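Local coordinates for mandelate racemase/muconate lactonizing enzyme (Jannaschia sp., PDB 4J3Z), which is a member of the mandelate racemase/muconate lactonizing enzyme branch of the enolase superfamily, probably an isomerase or related enzyme whose substrate is not established, at residues W233-S247 with E268-Q281. Numbering follows the deposited sequence. Where two conformers were deposited one is given.
Sequences WYEEPIPPDNLPGLS and EFTQALHHGARILQ
Across this contact helix 246-252 lies beside the end of helix 266-274, with Ser247 and His275 4.7 Å apart at their CA atoms, while strands 233-235 and 279-280 sit on either side of strand 257-259, all three neighbouring parallel strands of the modified TIM barrel of the enolase-type C-terminal domain. His275 dominates the helical end. Its imidazole lies flat over the backbone of Pro244 in a CH-pi contact, CA 3.4 Å from the ring centroid and 7° off the normal; a flat ring suits this place because it can lie against the chain at Pro244. A weak bond from His275 ND1 to Gln271 O steadies the ring, and Ser247 CB comes to its edge. The helix ends in a Schellman motif at Gly276, whose positive phi suits glycine. Leu243 packs on the helix, CD1 against the carbonyl Glu268 O (3.5 Å) and CD2 in apolar contact with Ala272 CB. With CG beside its backbone N (chi1 -72°), Leu246 rests CD1 against the methyls of Ala272 and Ala277, 4.1 and 4.0 Å away, where two small residues let the leucine lie close to the end of helix 266-274 and the turn after it. At the barrel end Ile279 and Gln281 both pack on the Trp233 indole, which a weak NE1 bond to Glu235 OE1 also ties down. The amide of Gln281 stands over one face of the indole, the two planes 82° apart, and it also packs against Glu235. Ile279 instead meets the indole at its edge, where CD1 lies 3.5 Å from Trp233 CE3.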
ATOM      1  N   TRP D 233      14.373 -14.813  19.809  1.00 22.72           N
ATOM      2  CA  TRP D 233      14.210 -13.442  19.353  1.00 22.57           C
ATOM      3  C   TRP D 233      15.495 -12.725  18.945  1.00 23.76           C
ATOM      4  O   TRP D 233      16.602 -13.118  19.326  1.00 25.99           O
ATOM      5  CB  TRP D 233      13.380 -12.599  20.346  1.00 23.12           C
ATOM      6  CG  TRP D 233      14.039 -12.168  21.649  1.00 22.18           C
ATOM      7  CD1 TRP D 233      15.318 -11.707  21.826  1.00 22.16           C
ATOM      8  CD2 TRP D 233      13.406 -12.086  22.936  1.00 22.02           C
ATOM      9  NE1 TRP D 233      15.527 -11.372  23.146  1.00 21.78           N
ATOM     10  CE2 TRP D 233      14.370 -11.596  23.849  1.00 21.70           C
ATOM     11  CE3 TRP D 233      12.122 -12.400  23.411  1.00 22.21           C
ATOM     12  CZ2 TRP D 233      14.090 -11.412  25.209  1.00 21.28           C
ATOM     13  CZ3 TRP D 233      11.843 -12.207  24.764  1.00 22.57           C
ATOM     14  CH2 TRP D 233      12.834 -11.724  25.647  1.00 22.09           C
ATOM     15  N   TYR D 234      15.318 -11.681  18.146  1.00 23.12           N
ATOM     16  CA  TYR D 234      16.369 -10.768  17.763  1.00 23.42           C
ATOM     17  C   TYR D 234      15.974  -9.406  18.334  1.00 24.62           C
ATOM     18  O   TYR D 234      15.010  -8.779  17.876  1.00 23.43           O
ATOM     19  CB  TYR D 234      16.476 -10.723  16.241  1.00 23.03           C
ATOM     20  CG  TYR D 234      17.657  -9.968  15.691  1.00 23.94           C
ATOM     21  CD1 TYR D 234      18.563  -9.323  16.526  1.00 24.83           C
ATOM     22  CD2 TYR D 234      17.873  -9.903  14.322  1.00 25.01           C
ATOM     23  CE1 TYR D 234      19.642  -8.622  16.009  1.00 25.74           C
ATOM     24  CE2 TYR D 234      18.950  -9.207  13.794  1.00 25.36           C
ATOM     25  CZ  TYR D 234      19.829  -8.569  14.643  1.00 25.71           C
ATOM     26  OH  TYR D 234      20.904  -7.884  14.121  1.00 25.76           O
ATOM     27  N   GLU D 235      16.625  -9.003  19.403  1.00 26.02           N
ATOM     28  CA  GLU D 235      16.193  -7.861  20.168  1.00 25.86           C
ATOM     29  C   GLU D 235      16.990  -6.634  19.825  1.00 26.16           C
ATOM     30  O   GLU D 235      18.157  -6.675  19.783  1.00 26.16           O
ATOM     31  CB  GLU D 235      16.215  -8.203  21.651  1.00 27.90           C
ATOM     32  CG  GLU D 235      16.453  -7.062  22.593  1.00 28.85           C
ATOM     33  CD  GLU D 235      16.818  -7.489  23.975  1.00 30.69           C
ATOM     34  OE1 GLU D 235      17.126  -8.646  24.158  1.00 31.79           O
ATOM     35  OE2 GLU D 235      16.795  -6.643  24.862  1.00 32.81           O
ATOM     36  N   GLU D 236      16.294  -5.547  19.567  1.00 26.49           N
ATOM     37  CA  GLU D 236      16.876  -4.223  19.358  1.00 26.38           C
ATOM     38  C   GLU D 236      17.942  -4.211  18.305  1.00 26.15           C
ATOM     39  O   GLU D 236      19.065  -3.895  18.545  1.00 26.34           O
ATOM     40  CB  GLU D 236      17.323  -3.538  20.669  1.00 26.68           C
ATOM     41  CG  GLU D 236      16.210  -2.933  21.506  1.00 27.37           C
ATOM     42  CD  GLU D 236      16.620  -1.677  22.224  1.00 28.70           C
ATOM     43  OE1 GLU D 236      17.686  -1.683  22.813  1.00 29.61           O
ATOM     44  OE2 GLU D 236      15.913  -0.679  22.198  1.00 28.84           O
ATOM     45  N   PRO D 237      17.545  -4.637  17.136  1.00 25.81           N
ATOM     46  CA  PRO D 237      18.467  -4.808  16.021  1.00 25.38           C
ATOM     47  C   PRO D 237      19.036  -3.489  15.516  1.00 26.62           C
ATOM     48  O   PRO D 237      20.200  -3.421  15.086  1.00 26.40           O
ATOM     49  CB  PRO D 237      17.583  -5.420  14.923  1.00 24.91           C
ATOM     50  CG  PRO D 237      16.202  -4.992  15.250  1.00 25.02           C
ATOM     51  CD  PRO D 237      16.148  -4.930  16.751  1.00 25.81           C
ATOM     52  N   ILE D 238      18.201  -2.456  15.543  1.00 26.94           N
ATOM     53  CA  ILE D 238      18.552  -1.167  14.967  1.00 26.99           C
ATOM     54  C   ILE D 238      18.243  -0.061  15.983  1.00 27.44           C
ATOM     55  O   ILE D 238      17.472  -0.295  16.915  1.00 27.81           O
ATOM     56  CB  ILE D 238      17.827  -0.938  13.619  1.00 26.46           C
ATOM     57  CG1 ILE D 238      16.316  -0.854  13.811  1.00 25.94           C
ATOM     58  CG2 ILE D 238      18.172  -2.040  12.621  1.00 25.94           C
ATOM     59  CD1 ILE D 238      15.619  -0.191  12.649  1.00 25.35           C
ATOM     60  N   PRO D 239      18.862   1.129  15.831  1.00 27.46           N
ATOM     61  CA  PRO D 239      18.640   2.172  16.835  1.00 26.98           C
ATOM     62  C   PRO D 239      17.151   2.454  17.017  1.00 27.37           C
ATOM     63  O   PRO D 239      16.398   2.407  16.037  1.00 28.30           O
ATOM     64  CB  PRO D 239      19.350   3.401  16.248  1.00 27.26           C
ATOM     65  CG  PRO D 239      20.317   2.874  15.257  1.00 27.29           C
ATOM     66  CD  PRO D 239      19.730   1.594  14.725  1.00 27.65           C
ATOM     67  N   PRO D 240      16.723   2.742  18.264  1.00 26.55           N
ATOM     68  CA  PRO D 240      15.309   2.932  18.601  1.00 25.82           C
ATOM     69  C   PRO D 240      14.664   4.146  17.935  1.00 25.99           C
ATOM     70  O   PRO D 240      13.429   4.275  17.969  1.00 25.38           O
ATOM     71  CB  PRO D 240      15.334   3.131  20.119  1.00 25.87           C
ATOM     72  CG  PRO D 240      16.691   3.661  20.401  1.00 26.39           C
ATOM     73  CD  PRO D 240      17.597   2.954  19.434  1.00 26.41           C
ATOM     74  N   ASP D 241      15.496   5.016  17.350  1.00 25.71           N
ATOM     75  CA  ASP D 241      15.055   6.227  16.659  1.00 24.60           C
ATOM     76  C   ASP D 241      14.657   5.955  15.214  1.00 25.10           C
ATOM     77  O   ASP D 241      14.348   6.887  14.464  1.00 25.86           O
ATOM     78  CB  ASP D 241      16.150   7.317  16.715  1.00 25.64           C
ATOM     79  CG  ASP D 241      17.375   7.000  15.826  1.00 26.52           C
ATOM     80  OD1 ASP D 241      17.408   5.938  15.161  1.00 27.50           O
ATOM     81  OD2 ASP D 241      18.315   7.823  15.791  1.00 25.02           O
ATOM     82  N   ASN D 242      14.682   4.685  14.808  1.00 25.59           N
ATOM     83  CA  ASN D 242      14.289   4.320  13.443  1.00 24.57           C
ATOM     84  C   ASN D 242      13.323   3.143  13.369  1.00 23.98           C
ATOM     85  O   ASN D 242      13.582   2.146  12.692  1.00 24.22           O
ATOM     86  CB  ASN D 242      15.519   4.092  12.553  1.00 24.93           C
ATOM     87  CG  ASN D 242      15.155   3.872  11.090  1.00 26.13           C
ATOM     88  OD1 ASN D 242      14.040   4.185  10.649  1.00 26.95           O
ATOM     89  ND2 ASN D 242      16.093   3.314  10.331  1.00 26.03           N
ATOM     90  N   LEU D 243      12.182   3.283  14.040  1.00 23.63           N
ATOM     91  CA  LEU D 243      11.137   2.252  14.009  1.00 23.78           C
ATOM     92  C   LEU D 243      10.594   1.886  12.628  1.00 24.26           C
ATOM     93  O   LEU D 243      10.184   0.735  12.432  1.00 24.82           O
ATOM     94  CB  LEU D 243       9.985   2.603  14.949  1.00 23.26           C
ATOM     95  CG  LEU D 243      10.399   2.774  16.408  1.00 22.53           C
ATOM     96  CD1 LEU D 243       9.258   3.311  17.246  1.00 21.66           C
ATOM     97  CD2 LEU D 243      10.987   1.498  16.995  1.00 22.93           C
ATOM     98  N   PRO D 244      10.605   2.833  11.661  1.00 23.67           N
ATOM     99  CA  PRO D 244      10.221   2.393  10.314  1.00 24.09           C
ATOM    100  C   PRO D 244      11.213   1.413   9.706  1.00 24.50           C
ATOM    101  O   PRO D 244      10.943   0.858   8.652  1.00 25.72           O
ATOM    102  CB  PRO D 244      10.191   3.698   9.498  1.00 24.14           C
ATOM    103  CG  PRO D 244      10.000   4.779  10.514  1.00 24.81           C
ATOM    104  CD  PRO D 244      10.751   4.301  11.726  1.00 24.36           C
ATOM    105  N   GLY D 245      12.348   1.211  10.359  1.00 24.28           N
ATOM    106  CA  GLY D 245      13.367   0.294   9.861  1.00 24.78           C
ATOM    107  C   GLY D 245      13.200  -1.128  10.355  1.00 24.58           C
ATOM    108  O   GLY D 245      13.903  -2.029   9.899  1.00 24.87           O
ATOM    109  N   LEU D 246      12.278  -1.330  11.295  1.00 24.25           N
ATOM    110  CA  LEU D 246      11.978  -2.673  11.791  1.00 24.66           C
ATOM    111  C   LEU D 246      11.350  -3.534  10.711  1.00 26.40           C
ATOM    112  O   LEU D 246      11.671  -4.720  10.597  1.00 28.71           O
ATOM    113  CB  LEU D 246      11.066  -2.632  13.014  1.00 23.51           C
ATOM    114  CG  LEU D 246      11.700  -2.146  14.316  1.00 23.03           C
ATOM    115  CD1 LEU D 246      10.731  -2.275  15.474  1.00 23.29           C
ATOM    116  CD2 LEU D 246      13.013  -2.843  14.616  1.00 23.19           C
ATOM    117  N   SER D 247      10.470  -2.914   9.927  1.00 25.68           N
ATOM    118  CA  SER D 247       9.748  -3.547   8.816  1.00 25.48           C
ATOM    119  C   SER D 247      10.626  -4.362   7.860  1.00 24.47           C
ATOM    120  O   SER D 247      10.331  -5.516   7.611  1.00 24.69           O
ATOM    121  CB  SER D 247       8.950  -2.478   8.042  1.00 25.11           C
ATOM    122  OG  SER D 247       8.030  -3.065   7.142  1.00 24.40           O
ATOM    123  N   GLU D 268       4.434   5.023  20.946  1.00 27.27           N
ATOM    124  CA  GLU D 268       5.722   4.674  20.340  1.00 27.00           C
ATOM    125  C   GLU D 268       5.826   3.173  20.136  1.00 27.99           C
ATOM    126  O   GLU D 268       6.290   2.713  19.092  1.00 29.24           O
ATOM    127  CB  GLU D 268       6.894   5.191  21.179  1.00 26.63           C
ATOM    128  CG  GLU D 268       7.268   6.640  20.899  1.00 25.87           C
ATOM    129  CD  GLU D 268       8.480   7.129  21.683  1.00 25.94           C
ATOM    130  OE1 GLU D 268       8.956   6.439  22.627  1.00 25.79           O
ATOM    131  OE2 GLU D 268       8.954   8.238  21.366  1.00 25.49           O
ATOM    132  N   PHE D 269       5.391   2.419  21.145  1.00 26.92           N
ATOM    133  CA  PHE D 269       5.240   0.980  21.037  1.00 25.76           C
ATOM    134  C   PHE D 269       4.333   0.596  19.860  1.00 25.88           C
ATOM    135  O   PHE D 269       4.675  -0.306  19.093  1.00 24.96           O
ATOM    136  CB  PHE D 269       4.708   0.413  22.358  1.00 25.60           C
ATOM    137  CG  PHE D 269       5.740   0.369  23.453  1.00 25.68           C
ATOM    138  CD1 PHE D 269       5.972   1.479  24.255  1.00 26.20           C
ATOM    139  CD2 PHE D 269       6.491  -0.781  23.670  1.00 25.65           C
ATOM    140  CE1 PHE D 269       6.928   1.448  25.257  1.00 26.39           C
ATOM    141  CE2 PHE D 269       7.445  -0.822  24.676  1.00 26.85           C
ATOM    142  CZ  PHE D 269       7.664   0.295  25.471  1.00 26.89           C
ATOM    143  N   THR D 270       3.188   1.287  19.735  1.00 25.75           N
ATOM    144  CA  THR D 270       2.254   1.150  18.598  1.00 24.71           C
ATOM    145  C   THR D 270       2.993   1.184  17.257  1.00 24.72           C
ATOM    146  O   THR D 270       2.806   0.310  16.405  1.00 24.87           O
ATOM    147  CB  THR D 270       1.186   2.272  18.623  1.00 25.25           C
ATOM    148  OG1 THR D 270       0.383   2.148  19.804  1.00 26.54           O
ATOM    149  CG2 THR D 270       0.286   2.229  17.389  1.00 24.23           C
ATOM    150  N   GLN D 271       3.839   2.194  17.084  1.00 25.58           N
ATOM    151  CA  GLN D 271       4.677   2.316  15.882  1.00 26.29           C
ATOM    152  C   GLN D 271       5.613   1.119  15.665  1.00 26.56           C
ATOM    153  O   GLN D 271       5.878   0.743  14.533  1.00 27.86           O
ATOM    154  CB  GLN D 271       5.462   3.629  15.914  1.00 26.85           C
ATOM    155  CG  GLN D 271       4.708   4.799  15.288  1.00 27.72           C
ATOM    156  CD  GLN D 271       4.826   6.096  16.075  1.00 29.27           C
ATOM    157  OE1 GLN D 271       3.812   6.713  16.412  1.00 29.92           O
ATOM    158  NE2 GLN D 271       6.065   6.525  16.367  1.00 28.78           N
ATOM    159  N   ALA D 272       6.108   0.525  16.744  1.00 26.87           N
ATOM    160  CA  ALA D 272       6.960  -0.669  16.643  1.00 27.35           C
ATOM    161  C   ALA D 272       6.124  -1.890  16.273  1.00 27.50           C
ATOM    162  O   ALA D 272       6.614  -2.831  15.645  1.00 26.26           O
ATOM    163  CB  ALA D 272       7.711  -0.914  17.946  1.00 26.01           C
ATOM    164  N   LEU D 273       4.858  -1.872  16.680  1.00 28.80           N
ATOM    165  CA  LEU D 273       3.927  -2.941  16.338  1.00 27.99           C
ATOM    166  C   LEU D 273       3.488  -2.842  14.882  1.00 28.62           C
ATOM    167  O   LEU D 273       3.339  -3.860  14.201  1.00 30.43           O
ATOM    168  CB  LEU D 273       2.726  -2.923  17.276  1.00 27.03           C
ATOM    169  CG  LEU D 273       2.985  -3.419  18.703  1.00 26.55           C
ATOM    170  CD1 LEU D 273       1.759  -3.169  19.562  1.00 26.35           C
ATOM    171  CD2 LEU D 273       3.374  -4.893  18.741  1.00 25.28           C
ATOM    172  N   HIS D 274       3.294  -1.615  14.412  1.00 27.42           N
ATOM    173  CA  HIS D 274       2.919  -1.411  13.019  0.50 27.00           C
ATOM    174  C   HIS D 274       4.061  -1.739  12.065  1.00 27.77           C
ATOM    175  O   HIS D 274       3.821  -2.020  10.879  1.00 27.73           O
ATOM    176  CB  HIS D 274       2.394   0.003  12.783  0.50 25.84           C
ATOM    177  CG  HIS D 274       0.900   0.106  12.850  0.50 24.59           C
ATOM    178  ND1 HIS D 274       0.249   1.120  13.523  0.50 24.13           N
ATOM    179  CD2 HIS D 274      -0.070  -0.680  12.328  0.50 23.97           C
ATOM    180  CE1 HIS D 274      -1.057   0.951  13.414  0.50 23.65           C
ATOM    181  NE2 HIS D 274      -1.276  -0.134  12.694  0.50 23.87           N
ATOM    182  N   HIS D 275       5.292  -1.754  12.582  1.00 26.96           N
ATOM    183  CA  HIS D 275       6.449  -1.982  11.734  1.00 25.37           C
ATOM    184  C   HIS D 275       7.061  -3.370  11.835  1.00 25.00           C
ATOM    185  O   HIS D 275       8.093  -3.637  11.216  1.00 26.42           O
ATOM    186  CB  HIS D 275       7.501  -0.882  11.938  1.00 25.17           C
ATOM    187  CG  HIS D 275       7.229   0.364  11.154  1.00 24.61           C
ATOM    188  ND1 HIS D 275       6.998   1.585  11.753  1.00 25.03           N
ATOM    189  CD2 HIS D 275       7.133   0.574   9.818  1.00 24.24           C
ATOM    190  CE1 HIS D 275       6.785   2.496  10.818  1.00 24.83           C
ATOM    191  NE2 HIS D 275       6.859   1.908   9.637  1.00 24.49           N
ATOM    192  N   GLY D 276       6.427  -4.257  12.594  1.00 23.71           N
ATOM    193  CA  GLY D 276       6.778  -5.666  12.542  1.00 22.85           C
ATOM    194  C   GLY D 276       7.344  -6.328  13.784  1.00 22.30           C
ATOM    195  O   GLY D 276       7.509  -7.552  13.806  1.00 22.09           O
ATOM    196  N   ALA D 277       7.655  -5.549  14.815  1.00 21.95           N
ATOM    197  CA  ALA D 277       8.064  -6.144  16.076  1.00 21.51           C
ATOM    198  C   ALA D 277       6.913  -6.990  16.587  1.00 21.00           C
ATOM    199  O   ALA D 277       5.762  -6.571  16.521  1.00 20.41           O
ATOM    200  CB  ALA D 277       8.430  -5.071  17.093  1.00 21.98           C
ATOM    201  N   ARG D 278       7.216  -8.188  17.083  1.00 20.94           N
ATOM    202  CA  ARG D 278       6.168  -9.033  17.655  1.00 20.01           C
ATOM    203  C   ARG D 278       6.420  -9.324  19.120  1.00 20.85           C
ATOM    204  O   ARG D 278       5.625 -10.004  19.778  1.00 21.29           O
ATOM    205  CB  ARG D 278       5.983 -10.323  16.842  1.00 19.76           C
ATOM    206  CG  ARG D 278       5.269 -10.132  15.499  1.00 19.48           C
ATOM    207  CD  ARG D 278       3.823  -9.668  15.682  1.00 19.86           C
ATOM    208  NE  ARG D 278       3.205  -9.218  14.427  1.00 19.73           N
ATOM    209  CZ  ARG D 278       3.179  -7.955  14.009  1.00 19.17           C
ATOM    210  NH1 ARG D 278       3.730  -6.999  14.749  1.00 19.27           N
ATOM    211  NH2 ARG D 278       2.587  -7.641  12.858  1.00 18.49           N
ATOM    212  N   ILE D 279       7.530  -8.813  19.640  1.00 21.28           N
ATOM    213  CA  ILE D 279       7.805  -8.914  21.069  1.00 21.09           C
ATOM    214  C   ILE D 279       8.212  -7.554  21.578  1.00 20.91           C
ATOM    215  O   ILE D 279       9.221  -7.009  21.143  1.00 20.77           O
ATOM    216  CB  ILE D 279       8.913  -9.943  21.384  1.00 21.31           C
ATOM    217  CG1 ILE D 279       8.632 -11.270  20.673  1.00 21.00           C
ATOM    218  CG2 ILE D 279       9.078 -10.116  22.891  1.00 20.31           C
ATOM    219  CD1 ILE D 279       9.491 -12.421  21.146  1.00 21.30           C
ATOM    220  N   LEU D 280       7.406  -7.003  22.486  1.00 22.19           N
ATOM    221  CA  LEU D 280       7.669  -5.681  23.069  1.00 21.76           C
ATOM    222  C   LEU D 280       8.217  -5.840  24.465  1.00 21.96           C
ATOM    223  O   LEU D 280       7.723  -6.650  25.246  1.00 21.60           O
ATOM    224  CB  LEU D 280       6.397  -4.828  23.128  1.00 21.30           C
ATOM    225  CG  LEU D 280       5.636  -4.669  21.815  1.00 21.00           C
ATOM    226  CD1 LEU D 280       4.398  -3.828  22.057  1.00 20.61           C
ATOM    227  CD2 LEU D 280       6.518  -4.069  20.724  1.00 20.37           C
ATOM    228  N   GLN D 281       9.231  -5.039  24.775  1.00 22.90           N
ATOM    229  CA  GLN D 281       9.924  -5.134  26.046  1.00 23.29           C
ATOM    230  C   GLN D 281       9.961  -3.765  26.690  1.00 24.04           C
ATOM    231  O   GLN D 281      10.959  -3.065  26.612  1.00 25.26           O
ATOM    232  CB  GLN D 281      11.342  -5.670  25.843  1.00 22.49           C
ATOM    233  CG  GLN D 281      11.450  -6.774  24.801  1.00 21.86           C
ATOM    234  CD  GLN D 281      12.877  -7.021  24.379  1.00 22.61           C
ATOM    235  OE1 GLN D 281      13.600  -6.095  24.010  1.00 22.91           O
ATOM    236  NE2 GLN D 281      13.297  -8.270  24.436  1.00 23.68           N
TER